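Local atomic coordinates of glycerate dehydrogenase/glyoxylate reductase (Thermus thermophilus, PDB entry 2CUK), a protein that probably reduces glyoxylate and hydroxypyruvate with a nicotinamide cofactor, as a member of the D-isomer specific 2-hydroxyacid dehydrogenase family. Residues T6-G11 and V24-G29; R90-P95 and R304-P309; V170-R175 and Y182-L187; A238-L243 and Y267-A272. All coordinates share one frame; numbering follows the deposited sequence.

Contact 1. Residues T6-G11 and V24-G29; sequences TRTLPG and VEVHRG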
loop_
_atom_site.group_PDB
_atom_site.type_symbol
_atom_site.label_atom_id
_atom_site.label_comp_id
_atom_site.label_asym_id
_atom_site.label_seq_id
_atom_site.Cartn_x
_atom_site.Cartn_y
_atom_site.Cartn_z
ATOM N N THR A 6 -0.151 -23.187 -21.930
ATOM C CA THR A 6 0.432 -22.078 -22.676
ATOM C C THR A 6 1.499 -21.233 -21.986
ATOM O O THR A 6 2.192 -20.461 -22.648
ATOM C CB THR A 6 -0.668 -21.139 -23.191
ATOM O OG1 THR A 6 -1.362 -20.559 -22.079
ATOM C CG2 THR A 6 -1.659 -21.918 -24.058
ATOM N N ARG A 7 1.634 -21.369 -20.671
ATOM C CA ARG A 7 2.638 -20.607 -19.926
ATOM C C ARG A 7 3.118 -21.394 -18.714
ATOM O O ARG A 7 2.415 -22.274 -18.220
ATOM C CB ARG A 7 2.057 -19.274 -19.439
ATOM C CG ARG A 7 1.622 -18.315 -20.528
ATOM C CD ARG A 7 2.795 -17.780 -21.339
ATOM N NE ARG A 7 2.356 -16.729 -22.254
ATOM C CZ ARG A 7 1.483 -16.911 -23.240
ATOM N NH1 ARG A 7 0.958 -18.112 -23.452
ATOM N NH2 ARG A 7 1.113 -15.888 -24.000
ATOM N N THR A 8 4.316 -21.075 -18.231
ATOM C CA THR A 8 4.846 -21.746 -17.053
ATOM C C THR A 8 4.051 -21.255 -15.846
ATOM O O THR A 8 3.695 -20.078 -15.766
ATOM C CB THR A 8 6.334 -21.431 -16.848
ATOM O OG1 THR A 8 6.533 -20.015 -16.897
ATOM C CG2 THR A 8 7.171 -22.093 -17.932
ATOM N N LEU A 9 3.770 -22.156 -14.912
ATOM C CA LEU A 9 2.987 -21.810 -13.732
ATOM C C LEU A 9 3.776 -21.990 -12.441
ATOM O O LEU A 9 4.658 -22.844 -12.356
ATOM C CB LEU A 9 1.725 -22.676 -13.665
ATOM C CG LEU A 9 0.838 -22.737 -14.913
ATOM C CD1 LEU A 9 -0.340 -23.664 -14.640
ATOM C CD2 LEU A 9 0.347 -21.340 -15.286
ATOM N N PRO A 10 3.461 -21.184 -11.417
ATOM C CA PRO A 10 4.146 -21.264 -10.127
ATOM C C PRO A 10 3.593 -22.434 -9.325
ATOM O O PRO A 10 2.414 -22.773 -9.446
ATOM C CB PRO A 10 3.818 -19.922 -9.492
ATOM C CG PRO A 10 2.406 -19.702 -9.948
ATOM C CD PRO A 10 2.468 -20.093 -11.415
ATOM N N GLY A 11 4.442 -23.049 -8.507
ATOM C CA GLY A 11 3.994 -24.177 -7.712
ATOM C C GLY A 11 4.102 -25.478 -8.486
ATOM O O GLY A 11 4.535 -25.485 -9.637
ATOM N N VAL A 24 2.610 -33.673 -19.885
ATOM C CA VAL A 24 2.430 -32.231 -19.768
ATOM C C VAL A 24 3.437 -31.406 -20.563
ATOM O O VAL A 24 4.643 -31.470 -20.317
ATOM C CB VAL A 24 2.503 -31.781 -18.289
ATOM C CG1 VAL A 24 2.197 -30.291 -18.179
ATOM C CG2 VAL A 24 1.529 -32.589 -17.450
ATOM N N GLU A 25 2.934 -30.637 -21.523
ATOM C CA GLU A 25 3.783 -29.733 -22.282
ATOM C C GLU A 25 3.595 -28.297 -21.809
ATOM O O GLU A 25 2.525 -27.707 -21.901
ATOM C CB GLU A 25 3.403 -29.852 -23.758
ATOM C CG GLU A 25 4.434 -29.192 -24.675
ATOM C CD GLU A 25 4.002 -29.358 -26.118
ATOM O OE1 GLU A 25 3.700 -30.474 -26.514
ATOM O OE2 GLU A 25 3.966 -28.358 -26.834
ATOM N N VAL A 26 4.674 -27.750 -21.241
ATOM C CA VAL A 26 4.577 -26.391 -20.735
ATOM C C VAL A 26 5.449 -25.431 -21.550
ATOM O O VAL A 26 6.656 -25.593 -21.685
ATOM C CB VAL A 26 5.011 -26.404 -19.270
ATOM C CG1 VAL A 26 4.823 -25.019 -18.657
ATOM C CG2 VAL A 26 4.173 -27.408 -18.498
ATOM N N HIS A 27 4.773 -24.429 -22.140
ATOM C CA HIS A 27 5.462 -23.480 -23.004
ATOM C C HIS A 27 6.187 -22.399 -22.198
ATOM O O HIS A 27 5.610 -21.713 -21.362
ATOM C CB HIS A 27 4.401 -22.832 -23.895
ATOM C CG HIS A 27 5.040 -21.797 -24.779
ATOM N ND1 HIS A 27 5.799 -22.109 -25.855
ATOM C CD2 HIS A 27 4.982 -20.405 -24.661
ATOM C CE1 HIS A 27 6.192 -20.932 -26.375
ATOM N NE2 HIS A 27 5.718 -19.894 -25.680
ATOM N N ARG A 28 7.507 -22.285 -22.445
ATOM C CA ARG A 28 8.294 -21.291 -21.719
ATOM C C ARG A 28 8.365 -19.959 -22.474
ATOM O O ARG A 28 8.311 -19.900 -23.694
ATOM C CB ARG A 28 9.712 -21.845 -21.535
ATOM C CG ARG A 28 9.737 -23.192 -20.815
ATOM C CD ARG A 28 11.159 -23.757 -20.732
ATOM N NE ARG A 28 12.053 -22.810 -20.054
ATOM C CZ ARG A 28 13.342 -22.785 -20.444
ATOM N NH1 ARG A 28 13.761 -23.584 -21.409
ATOM N NH2 ARG A 28 14.197 -21.953 -19.842
ATOM N N GLY A 29 8.444 -18.860 -21.701
ATOM C CA GLY A 29 8.621 -17.551 -22.328
ATOM C C GLY A 29 7.413 -16.638 -22.112
ATOM O O GLY A 29 6.385 -17.035 -21.586
HETATM O O HOH W 1 5.775 -19.401 -20.090
HETATM O O HOH W 2 8.661 -19.022 -18.980
#
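The carbonyl oxygen of His-27 and the backbone N of Thr-8 are joined through water 1. The water donates hydrogen bonds to His-27 O at 2.6 Å and to Gly-29 O at 2.9 Å. It accepts one from Thr-8 N, also at 2.9 Å, so three backbone groups hold it. Direct contact between Thr-8 N and His-27 O is badly angled, and the water takes its place. Water 2 makes a second link, accepting from Gly-29 N and donating to Thr-8 OG1. That hydroxyl also bonds Glu-135 of the second subunit. The methyl of Thr-8 turns the other way: CG2 lies 3.8 Å from Val-26 CG1, and the two side chains cross at about a right angle. Val-26 CG1 also rests on Thr-8 CA. The His-27 ring meets Thr-6 O at its edge, with CD2 3.4 Å from that oxygen. Its NE2 is bonded to Phe-31 O. Arg-7 bends at chi2 (-67°), and the chain folds back so that NH1 donates to Thr-6 O at 2.8 Å, from above the carbonyl plane. NH1 also forms a salt bridge with Asp-53. The contact joins the loop after strand 2-5 to the end of edge strand 23-26. Two waters bridge the loops where the strands diverge, at the C-terminal ends of neighbouring parallel strands of an open alpha/beta sheet.

Contact 2. Residues R90-P95 and R304-P309; sequences RVTHTP and REPPNP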
loop_
_atom_site.group_PDB
_atom_site.type_symbol
_atom_site.label_atom_id
_atom_site.label_comp_id
_atom_site.label_asym_id
_atom_site.label_seq_id
_atom_site.Cartn_x
_atom_site.Cartn_y
_atom_site.Cartn_z
ATOM N N ARG A 90 -15.478 -28.950 -23.071
ATOM C CA ARG A 90 -15.850 -28.325 -21.807
ATOM C C ARG A 90 -14.941 -27.130 -21.549
ATOM O O ARG A 90 -13.776 -27.132 -21.939
ATOM C CB ARG A 90 -15.727 -29.316 -20.642
ATOM C CG ARG A 90 -16.603 -30.557 -20.763
ATOM C CD ARG A 90 -18.056 -30.201 -21.046
ATOM N NE ARG A 90 -18.676 -29.434 -19.968
ATOM C CZ ARG A 90 -18.991 -29.928 -18.776
ATOM N NH1 ARG A 90 -18.745 -31.200 -18.490
ATOM N NH2 ARG A 90 -19.570 -29.152 -17.871
ATOM N N VAL A 91 -15.480 -26.102 -20.902
ATOM C CA VAL A 91 -14.692 -24.919 -20.587
ATOM C C VAL A 91 -14.891 -24.573 -19.121
ATOM O O VAL A 91 -16.025 -24.468 -18.645
ATOM C CB VAL A 91 -15.093 -23.704 -21.465
ATOM C CG1 VAL A 91 -14.270 -22.482 -21.078
ATOM C CG2 VAL A 91 -14.869 -24.032 -22.936
ATOM N N THR A 92 -13.782 -24.414 -18.406
ATOM C CA THR A 92 -13.826 -24.080 -16.988
ATOM C C THR A 92 -12.935 -22.881 -16.694
ATOM O O THR A 92 -12.143 -22.463 -17.540
ATOM C CB THR A 92 -13.346 -25.263 -16.116
ATOM O OG1 THR A 92 -11.980 -25.567 -16.430
ATOM C CG2 THR A 92 -14.207 -26.493 -16.367
ATOM N N HIS A 93 -13.072 -22.333 -15.491
ATOM C CA HIS A 93 -12.262 -21.196 -15.079
ATOM C C HIS A 93 -11.922 -21.314 -13.596
ATOM O O HIS A 93 -12.203 -22.336 -12.974
ATOM C CB HIS A 93 -12.988 -19.871 -15.363
ATOM C CG HIS A 93 -14.271 -19.698 -14.611
ATOM N ND1 HIS A 93 -14.765 -18.458 -14.267
ATOM C CD2 HIS A 93 -15.172 -20.601 -14.159
ATOM C CE1 HIS A 93 -15.914 -18.604 -13.632
ATOM N NE2 HIS A 93 -16.184 -19.896 -13.553
ATOM N N THR A 94 -11.325 -20.273 -13.029
ATOM C CA THR A 94 -10.932 -20.302 -11.622
ATOM C C THR A 94 -11.573 -19.181 -10.796
ATOM O O THR A 94 -10.888 -18.262 -10.351
ATOM C CB THR A 94 -9.396 -20.198 -11.497
ATOM O OG1 THR A 94 -8.960 -18.919 -11.983
ATOM C CG2 THR A 94 -8.722 -21.298 -12.316
ATOM N N PRO A 95 -12.895 -19.253 -10.572
ATOM C CA PRO A 95 -13.616 -18.236 -9.798
ATOM C C PRO A 95 -13.324 -18.271 -8.298
ATOM O O PRO A 95 -13.044 -19.334 -7.736
ATOM C CB PRO A 95 -15.074 -18.554 -10.103
ATOM C CG PRO A 95 -15.055 -20.053 -10.197
ATOM C CD PRO A 95 -13.818 -20.305 -11.037
ATOM N N ARG A 304 -15.875 -36.953 -15.232
ATOM C CA ARG A 304 -16.627 -36.363 -14.131
ATOM C C ARG A 304 -17.031 -34.933 -14.458
ATOM O O ARG A 304 -16.494 -34.316 -15.380
ATOM C CB ARG A 304 -15.802 -36.362 -12.841
ATOM C CG ARG A 304 -15.295 -37.724 -12.407
ATOM C CD ARG A 304 -14.985 -37.735 -10.914
ATOM N NE ARG A 304 -14.103 -36.642 -10.512
ATOM C CZ ARG A 304 -12.810 -36.570 -10.811
ATOM N NH1 ARG A 304 -12.238 -37.532 -11.517
ATOM N NH2 ARG A 304 -12.089 -35.535 -10.401
ATOM N N GLU A 305 -17.984 -34.413 -13.696
ATOM C CA GLU A 305 -18.456 -33.052 -13.891
ATOM C C GLU A 305 -17.493 -32.116 -13.165
ATOM O O GLU A 305 -17.284 -32.242 -11.956
ATOM C CB GLU A 305 -19.869 -32.904 -13.324
ATOM C CG GLU A 305 -20.522 -31.553 -13.571
ATOM C CD GLU A 305 -20.568 -31.182 -15.041
ATOM O OE1 GLU A 305 -20.921 -32.051 -15.867
ATOM O OE2 GLU A 305 -20.260 -30.016 -15.369
ATOM N N PRO A 306 -16.885 -31.169 -13.896
ATOM C CA PRO A 306 -15.943 -30.225 -13.285
ATOM C C PRO A 306 -16.645 -29.295 -12.297
ATOM O O PRO A 306 -17.824 -28.983 -12.456
ATOM C CB PRO A 306 -15.379 -29.482 -14.489
ATOM C CG PRO A 306 -16.551 -29.435 -15.413
ATOM C CD PRO A 306 -17.105 -30.843 -15.317
ATOM N N PRO A 307 -15.926 -28.844 -11.258
ATOM C CA PRO A 307 -16.509 -27.947 -10.255
ATOM C C PRO A 307 -16.781 -26.506 -10.697
ATOM O O PRO A 307 -17.673 -25.852 -10.156
ATOM C CB PRO A 307 -15.502 -28.020 -9.106
ATOM C CG PRO A 307 -14.206 -28.254 -9.812
ATOM C CD PRO A 307 -14.582 -29.287 -10.850
ATOM N N ASN A 308 -16.029 -26.005 -11.673
ATOM C CA ASN A 308 -16.229 -24.626 -12.120
ATOM C C ASN A 308 -16.395 -24.508 -13.631
ATOM O O ASN A 308 -15.604 -23.845 -14.307
ATOM C CB ASN A 308 -15.053 -23.756 -11.665
ATOM C CG ASN A 308 -14.634 -24.039 -10.236
ATOM O OD1 ASN A 308 -13.595 -24.648 -9.995
ATOM N ND2 ASN A 308 -15.448 -23.607 -9.280
ATOM N N PRO A 309 -17.444 -25.134 -14.182
ATOM C CA PRO A 309 -17.671 -25.071 -15.626
ATOM C C PRO A 309 -18.261 -23.754 -16.114
ATOM O O PRO A 309 -19.015 -23.087 -15.400
ATOM C CB PRO A 309 -18.611 -26.244 -15.866
ATOM C CG PRO A 309 -19.481 -26.199 -14.636
ATOM C CD PRO A 309 -18.467 -25.968 -13.521
#
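Arg-90 reaches across to Glu-305 in a salt bridge, with NH2 2.7 Å from OE2. The bond is nearly straight, at 175°. It lies in the guanidinium plane and uses the syn lone pair of OE2. The guanidinium and carboxylate planes are nevertheless turned 41° apart. The arginine chain bends at both chi2 and chi3, which curls its head over Pro-306. Pro-306 CG lies over one face of the guanidinium, and Pro-306 CD is 3.6 Å from Arg-90 NH1. Arg-90 NE is bonded to Val-311 O, so the head is held at two places. Glu-305 extends first, with CG opposite the backbone N, and then bends at chi2 to bring its carboxylate to the arginine.

Thr-92 places CG2 beside its backbone N, and this methyl packs on Pro-306 CB at 3.7 Å. The carbonyl oxygen of Asn-308 accepts from His-93 N at 3.2 Å. The same oxygen lies at the edge of the His-93 ring, 3.3 Å from CD2. Pro-95 CD covers one face of this ring, while ND1 is bonded to Val-74 O. Asn-308 packs CB and its amide on Pro-95, with Asn-308 ND2 3.7 Å from Pro-95 CG. The imidazole and amide planes stand 77° apart.

Thr-92 and Pro-309 form a single beta bridge. The C-terminal tail thus returns, after the whole cofactor-binding domain, to edge strand 90-92 of the first parallel sheet. Such a return of the chain to its starting domain fits the two-domain fold of D-2-hydroxyacid dehydrogenases.

Contact 3. Residues V170-R175 and Y182-L187; sequences VVYHAR and YPFLSL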
loop_
_atom_site.group_PDB
_atom_site.type_symbol
_atom_site.label_atom_id
_atom_site.label_comp_id
_atom_site.label_asym_id
_atom_site.label_seq_id
_atom_site.Cartn_x
_atom_site.Cartn_y
_atom_site.Cartn_z
ATOM N N VAL A 170 -18.509 4.058 2.668
ATOM C CA VAL A 170 -18.674 3.335 1.415
ATOM C C VAL A 170 -20.046 3.471 0.762
ATOM O O VAL A 170 -21.076 3.397 1.429
ATOM C CB VAL A 170 -18.387 1.833 1.614
ATOM C CG1 VAL A 170 -18.632 1.078 0.309
ATOM C CG2 VAL A 170 -16.951 1.636 2.085
ATOM N N VAL A 171 -20.037 3.673 -0.551
ATOM C CA VAL A 171 -21.259 3.778 -1.342
ATOM C C VAL A 171 -20.973 2.999 -2.614
ATOM O O VAL A 171 -19.811 2.698 -2.907
ATOM C CB VAL A 171 -21.606 5.250 -1.697
ATOM C CG1 VAL A 171 -21.780 6.064 -0.428
ATOM C CG2 VAL A 171 -20.518 5.847 -2.575
ATOM N N TYR A 172 -22.006 2.657 -3.374
ATOM C CA TYR A 172 -21.761 1.900 -4.592
ATOM C C TYR A 172 -22.853 1.990 -5.638
ATOM O O TYR A 172 -23.989 2.371 -5.355
ATOM C CB TYR A 172 -21.523 0.423 -4.249
ATOM C CG TYR A 172 -22.782 -0.360 -3.921
ATOM C CD1 TYR A 172 -23.382 -1.189 -4.874
ATOM C CD2 TYR A 172 -23.373 -0.269 -2.664
ATOM C CE1 TYR A 172 -24.542 -1.912 -4.578
ATOM C CE2 TYR A 172 -24.533 -0.981 -2.357
ATOM C CZ TYR A 172 -25.112 -1.801 -3.316
ATOM O OH TYR A 172 -26.256 -2.509 -3.005
ATOM N N HIS A 173 -22.479 1.646 -6.862
ATOM C CA HIS A 173 -23.406 1.612 -7.975
ATOM C C HIS A 173 -23.175 0.269 -8.642
ATOM O O HIS A 173 -22.045 -0.211 -8.700
ATOM C CB HIS A 173 -23.134 2.728 -8.980
ATOM C CG HIS A 173 -23.958 2.617 -10.226
ATOM N ND1 HIS A 173 -25.329 2.754 -10.222
ATOM C CD2 HIS A 173 -23.613 2.312 -11.499
ATOM C CE1 HIS A 173 -25.795 2.536 -11.440
ATOM N NE2 HIS A 173 -24.775 2.266 -12.234
ATOM N N ALA A 174 -24.245 -0.341 -9.133
ATOM C CA ALA A 174 -24.149 -1.629 -9.807
ATOM C C ALA A 174 -25.408 -1.799 -10.644
ATOM O O ALA A 174 -26.387 -1.074 -10.449
ATOM C CB ALA A 174 -24.031 -2.753 -8.786
ATOM N N ARG A 175 -25.384 -2.744 -11.577
ATOM C CA ARG A 175 -26.548 -2.958 -12.430
ATOM C C ARG A 175 -27.775 -3.368 -11.598
ATOM O O ARG A 175 -28.926 -3.215 -11.995
ATOM C CB ARG A 175 -26.211 -4.069 -13.427
ATOM C CG ARG A 175 -24.939 -3.809 -14.248
ATOM C CD ARG A 175 -24.860 -2.379 -14.803
ATOM N NE ARG A 175 -23.642 -1.723 -14.309
ATOM C CZ ARG A 175 -23.406 -0.457 -14.675
ATOM N NH1 ARG A 175 -24.243 0.181 -15.472
ATOM N NH2 ARG A 175 -22.316 0.164 -14.211
ATOM N N TYR A 182 -24.579 -0.498 2.696
ATOM C CA TYR A 182 -24.014 0.675 2.032
ATOM C C TYR A 182 -25.051 1.318 1.123
ATOM O O TYR A 182 -25.878 0.631 0.526
ATOM C CB TYR A 182 -22.811 0.301 1.157
ATOM C CG TYR A 182 -21.840 -0.691 1.756
ATOM C CD1 TYR A 182 -21.150 -0.410 2.935
ATOM C CD2 TYR A 182 -21.589 -1.902 1.119
ATOM C CE1 TYR A 182 -20.228 -1.318 3.461
ATOM C CE2 TYR A 182 -20.678 -2.812 1.633
ATOM C CZ TYR A 182 -20.001 -2.517 2.799
ATOM O OH TYR A 182 -19.089 -3.427 3.284
ATOM N N PRO A 183 -25.023 2.654 1.013
ATOM C CA PRO A 183 -25.973 3.366 0.154
ATOM C C PRO A 183 -25.783 3.005 -1.319
ATOM O O PRO A 183 -24.659 3.013 -1.826
ATOM C CB PRO A 183 -25.646 4.831 0.427
ATOM C CG PRO A 183 -25.220 4.811 1.861
ATOM C CD PRO A 183 -24.323 3.591 1.909
ATOM N N PHE A 184 -26.879 2.671 -1.996
ATOM C CA PHE A 184 -26.845 2.326 -3.416
ATOM C C PHE A 184 -27.161 3.614 -4.183
ATOM O O PHE A 184 -28.217 4.215 -3.983
ATOM C CB PHE A 184 -27.900 1.262 -3.733
ATOM C CG PHE A 184 -27.946 0.862 -5.182
ATOM C CD1 PHE A 184 -27.004 -0.012 -5.706
ATOM C CD2 PHE A 184 -28.927 1.372 -6.025
ATOM C CE1 PHE A 184 -27.034 -0.377 -7.051
ATOM C CE2 PHE A 184 -28.968 1.016 -7.370
ATOM C CZ PHE A 184 -28.017 0.137 -7.886
ATOM N N LEU A 185 -26.253 4.032 -5.058
ATOM C CA LEU A 185 -26.445 5.269 -5.813
ATOM C C LEU A 185 -26.406 5.062 -7.321
ATOM O O LEU A 185 -25.948 4.031 -7.813
ATOM C CB LEU A 185 -25.354 6.283 -5.430
ATOM C CG LEU A 185 -25.094 6.536 -3.943
ATOM C CD1 LEU A 185 -23.865 7.431 -3.764
ATOM C CD2 LEU A 185 -26.320 7.175 -3.311
ATOM N N SER A 186 -26.900 6.054 -8.056
ATOM C CA SER A 186 -26.856 6.007 -9.510
ATOM C C SER A 186 -25.397 6.340 -9.816
ATOM O O SER A 186 -24.697 6.882 -8.958
ATOM C CB SER A 186 -27.762 7.083 -10.113
ATOM O OG SER A 186 -27.279 8.379 -9.788
ATOM N N LEU A 187 -24.931 6.028 -11.019
ATOM C CA LEU A 187 -23.546 6.329 -11.367
ATOM C C LEU A 187 -23.297 7.828 -11.243
ATOM O O LEU A 187 -22.259 8.259 -10.742
ATOM C CB LEU A 187 -23.231 5.866 -12.791
ATOM C CG LEU A 187 -21.813 6.173 -13.289
ATOM C CD1 LEU A 187 -20.783 5.590 -12.333
ATOM C CD2 LEU A 187 -21.634 5.604 -14.680
HETATM O O HOH W 3 -27.049 -1.587 -0.785
#
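Tyr-172 and Phe-184 form the apolar centre. The edge of Phe-184 points at the face of Tyr-172 in an offset edge-to-face pair, with planes 71° apart. Phe-184 CD1 comes 3.3 Å from Tyr-172 CE1. Tyr-172 has CG between its backbone N and carbonyl carbon (chi1 77°), which swings the ring back across segment 182-187. Its CD2 packs on Tyr-182 CB. Beyond it, Val-170 CG1 sits over the face of the Tyr-182 ring in a CH-pi contact, 4.0 Å from the centroid. On the other side of the strand, Leu-185 CD1 packs against Val-171 CB at 3.8 Å.

The contact lies at the edge of the Rossmann-type nucleotide-binding domain. Segment 182-187 runs along edge strand 169-173 on its way to helix 187-193. The backbones are bridged once, at Tyr-172 and Phe-184. Tyr-172 N donates to Pro-183 O, and Leu-185 N to Tyr-172 O at 2.8 Å.

His-173 marks the polar edge. Its ND1 donates to Leu-185 O at 2.8 Å, in the carbonyl plane and on a lone pair. Leu-187 CB lies over one face of the imidazole, so the ring is held by both an edge bond and a face contact. Ser-186 caps the helix by bonding Glu-189 N. Tyr-172 OH bonds Lys-178 N. Water 3 lies between this hydroxyl and Tyr-182 O, and donates to Tyr-182 O.

Contact 4. Residues A238-L243 and Y267-A272; sequences ALVEAL and YALPNA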
loop_
_atom_site.group_PDB
_atom_site.type_symbol
_atom_site.label_atom_id
_atom_site.label_comp_id
_atom_site.label_asym_id
_atom_site.label_seq_id
_atom_site.Cartn_x
_atom_site.Cartn_y
_atom_site.Cartn_z
ATOM N N ALA A 238 -8.413 10.760 -22.011
ATOM C CA ALA A 238 -9.182 11.677 -21.178
ATOM C C ALA A 238 -8.657 11.689 -19.745
ATOM O O ALA A 238 -8.659 12.729 -19.089
ATOM C CB ALA A 238 -10.661 11.285 -21.192
ATOM N N LEU A 239 -8.204 10.537 -19.257
ATOM C CA LEU A 239 -7.671 10.463 -17.903
ATOM C C LEU A 239 -6.439 11.365 -17.789
ATOM O O LEU A 239 -6.263 12.058 -16.788
ATOM C CB LEU A 239 -7.299 9.023 -17.544
ATOM C CG LEU A 239 -6.722 8.847 -16.132
ATOM C CD1 LEU A 239 -7.723 9.343 -15.090
ATOM C CD2 LEU A 239 -6.397 7.371 -15.897
ATOM N N VAL A 240 -5.590 11.350 -18.816
ATOM C CA VAL A 240 -4.397 12.194 -18.830
ATOM C C VAL A 240 -4.815 13.655 -18.671
ATOM O O VAL A 240 -4.224 14.406 -17.900
ATOM C CB VAL A 240 -3.611 12.055 -20.160
ATOM C CG1 VAL A 240 -2.538 13.147 -20.243
ATOM C CG2 VAL A 240 -2.962 10.679 -20.249
ATOM N N GLU A 241 -5.846 14.047 -19.411
ATOM C CA GLU A 241 -6.358 15.412 -19.348
ATOM C C GLU A 241 -6.797 15.788 -17.930
ATOM O O GLU A 241 -6.421 16.840 -17.416
ATOM C CB GLU A 241 -7.545 15.563 -20.300
ATOM C CG GLU A 241 -7.190 15.401 -21.775
ATOM C CD GLU A 241 -8.417 15.396 -22.681
ATOM O OE1 GLU A 241 -9.476 15.914 -22.264
ATOM O OE2 GLU A 241 -8.324 14.886 -23.816
ATOM N N ALA A 242 -7.583 14.910 -17.313
ATOM C CA ALA A 242 -8.120 15.121 -15.970
ATOM C C ALA A 242 -7.072 15.112 -14.870
ATOM O O ALA A 242 -7.281 15.696 -13.802
ATOM C CB ALA A 242 -9.190 14.056 -15.667
ATOM N N LEU A 243 -5.948 14.454 -15.124
ATOM C CA LEU A 243 -4.887 14.367 -14.128
ATOM C C LEU A 243 -4.000 15.598 -14.059
ATOM O O LEU A 243 -3.263 15.777 -13.093
ATOM C CB LEU A 243 -4.015 13.134 -14.390
ATOM C CG LEU A 243 -4.628 11.785 -13.997
ATOM C CD1 LEU A 243 -3.748 10.667 -14.491
ATOM C CD2 LEU A 243 -4.778 11.712 -12.487
ATOM N N TYR A 267 2.937 7.982 -17.672
ATOM C CA TYR A 267 4.170 7.658 -16.954
ATOM C C TYR A 267 4.925 8.896 -16.502
ATOM O O TYR A 267 5.749 8.823 -15.596
ATOM C CB TYR A 267 5.090 6.794 -17.820
ATOM C CG TYR A 267 4.625 5.368 -17.983
ATOM C CD1 TYR A 267 4.526 4.512 -16.880
ATOM C CD2 TYR A 267 4.287 4.867 -19.236
ATOM C CE1 TYR A 267 4.098 3.191 -17.030
ATOM C CE2 TYR A 267 3.862 3.552 -19.397
ATOM C CZ TYR A 267 3.771 2.720 -18.294
ATOM O OH TYR A 267 3.365 1.415 -18.465
ATOM N N ALA A 268 4.641 10.032 -17.132
ATOM C CA ALA A 268 5.301 11.283 -16.784
ATOM C C ALA A 268 4.535 12.055 -15.704
ATOM O O ALA A 268 4.984 13.107 -15.250
ATOM C CB ALA A 268 5.465 12.148 -18.031
ATOM N N LEU A 269 3.385 11.530 -15.290
ATOM C CA LEU A 269 2.572 12.185 -14.264
ATOM C C LEU A 269 2.831 11.575 -12.891
ATOM O O LEU A 269 2.508 10.416 -12.644
ATOM C CB LEU A 269 1.079 12.072 -14.605
ATOM C CG LEU A 269 0.633 12.805 -15.874
ATOM C CD1 LEU A 269 -0.841 12.533 -16.148
ATOM C CD2 LEU A 269 0.880 14.296 -15.708
ATOM N N PRO A 270 3.429 12.354 -11.978
ATOM C CA PRO A 270 3.722 11.859 -10.634
ATOM C C PRO A 270 2.500 11.450 -9.815
ATOM O O PRO A 270 2.625 10.670 -8.874
ATOM C CB PRO A 270 4.509 13.011 -10.001
ATOM C CG PRO A 270 4.017 14.219 -10.743
ATOM C CD PRO A 270 3.947 13.721 -12.160
ATOM N N ASN A 271 1.321 11.963 -10.171
ATOM C CA ASN A 271 0.106 11.609 -9.436
ATOM C C ASN A 271 -0.609 10.400 -10.044
ATOM O O ASN A 271 -1.758 10.107 -9.712
ATOM C CB ASN A 271 -0.841 12.819 -9.325
ATOM C CG ASN A 271 -1.300 13.347 -10.674
ATOM O OD1 ASN A 271 -0.589 13.251 -11.675
ATOM N ND2 ASN A 271 -2.492 13.935 -10.698
ATOM N N ALA A 272 0.084 9.696 -10.935
ATOM C CA ALA A 272 -0.458 8.492 -11.554
ATOM C C ALA A 272 0.445 7.318 -11.176
ATOM O O ALA A 272 1.662 7.398 -11.321
ATOM C CB ALA A 272 -0.509 8.640 -13.078
#
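Helix 236-243 brings Val-240 and Leu-243 against a type I turn at Leu-269 to Ala-272, with Leu-243 and Asn-271 the nearest pair, 7.4 Å between their CA atoms. The turn is closed by a bond from Ala-272 N to Leu-269 O.

Leu-243 carries the apolar part. Its CB lies 3.7 Å from Leu-269 CD1, and its CD1 is 3.8 Å from the same methyl. One branch of Leu-269 therefore fits against both the base and a tip of Leu-243. Leu-243 CD1 also reaches Ala-272 CB at 4.1 Å. Val-240, one helical turn earlier, adds a looser touch through CG1 to Leu-269 CD1. Leu-266 adjoins both Val-240 and Leu-243.

The other branch of Leu-243, CD2, faces the amide of Asn-271 at 3.7 Å from ND2. That nitrogen donates to Leu-243 O at 3.1 Å, with an N-H...O angle of 159°. The bond lies in the carbonyl plane, on a lone pair, and near the amide plane. Asn-271 has CG between its own backbone N and carbonyl carbon (chi1 61°), which points the amide at the helix. ND2 also bonds Phe-248 O, so two carbonyls grip it and fix the amide's rotation.

The asparagine thus ties Leu-243 and the approach to strand 249-252 to the turn leading into strand 272-274. This is alpha/beta packing at the edge of the parallel sheet of the Rossmann-type domain.

Overall arrangement
The four contacts divide between two parallel sheets. Contacts 1 and 2 lie at the two outermost strands of the first sheet, 23-26 and 90-92, with centres about 20 Å apart. Contacts 3 and 4 lie at the outermost strands of the second, Rossmann-type sheet, 169-173 and 272-274, with centres about 26 Å apart. Contact 2 spans both later contacts in sequence, since its tail returns after the second sheet is complete. Contacts 1 and 3 are about 41 Å apart between centres, on opposite sides of the chain's centre. Contact 3 adjoins the probable cofactor site: the side chain of Ala-174 touches the GxGxxG-like glycine-rich pattern (Gly-151, Gly-153, Gly-156).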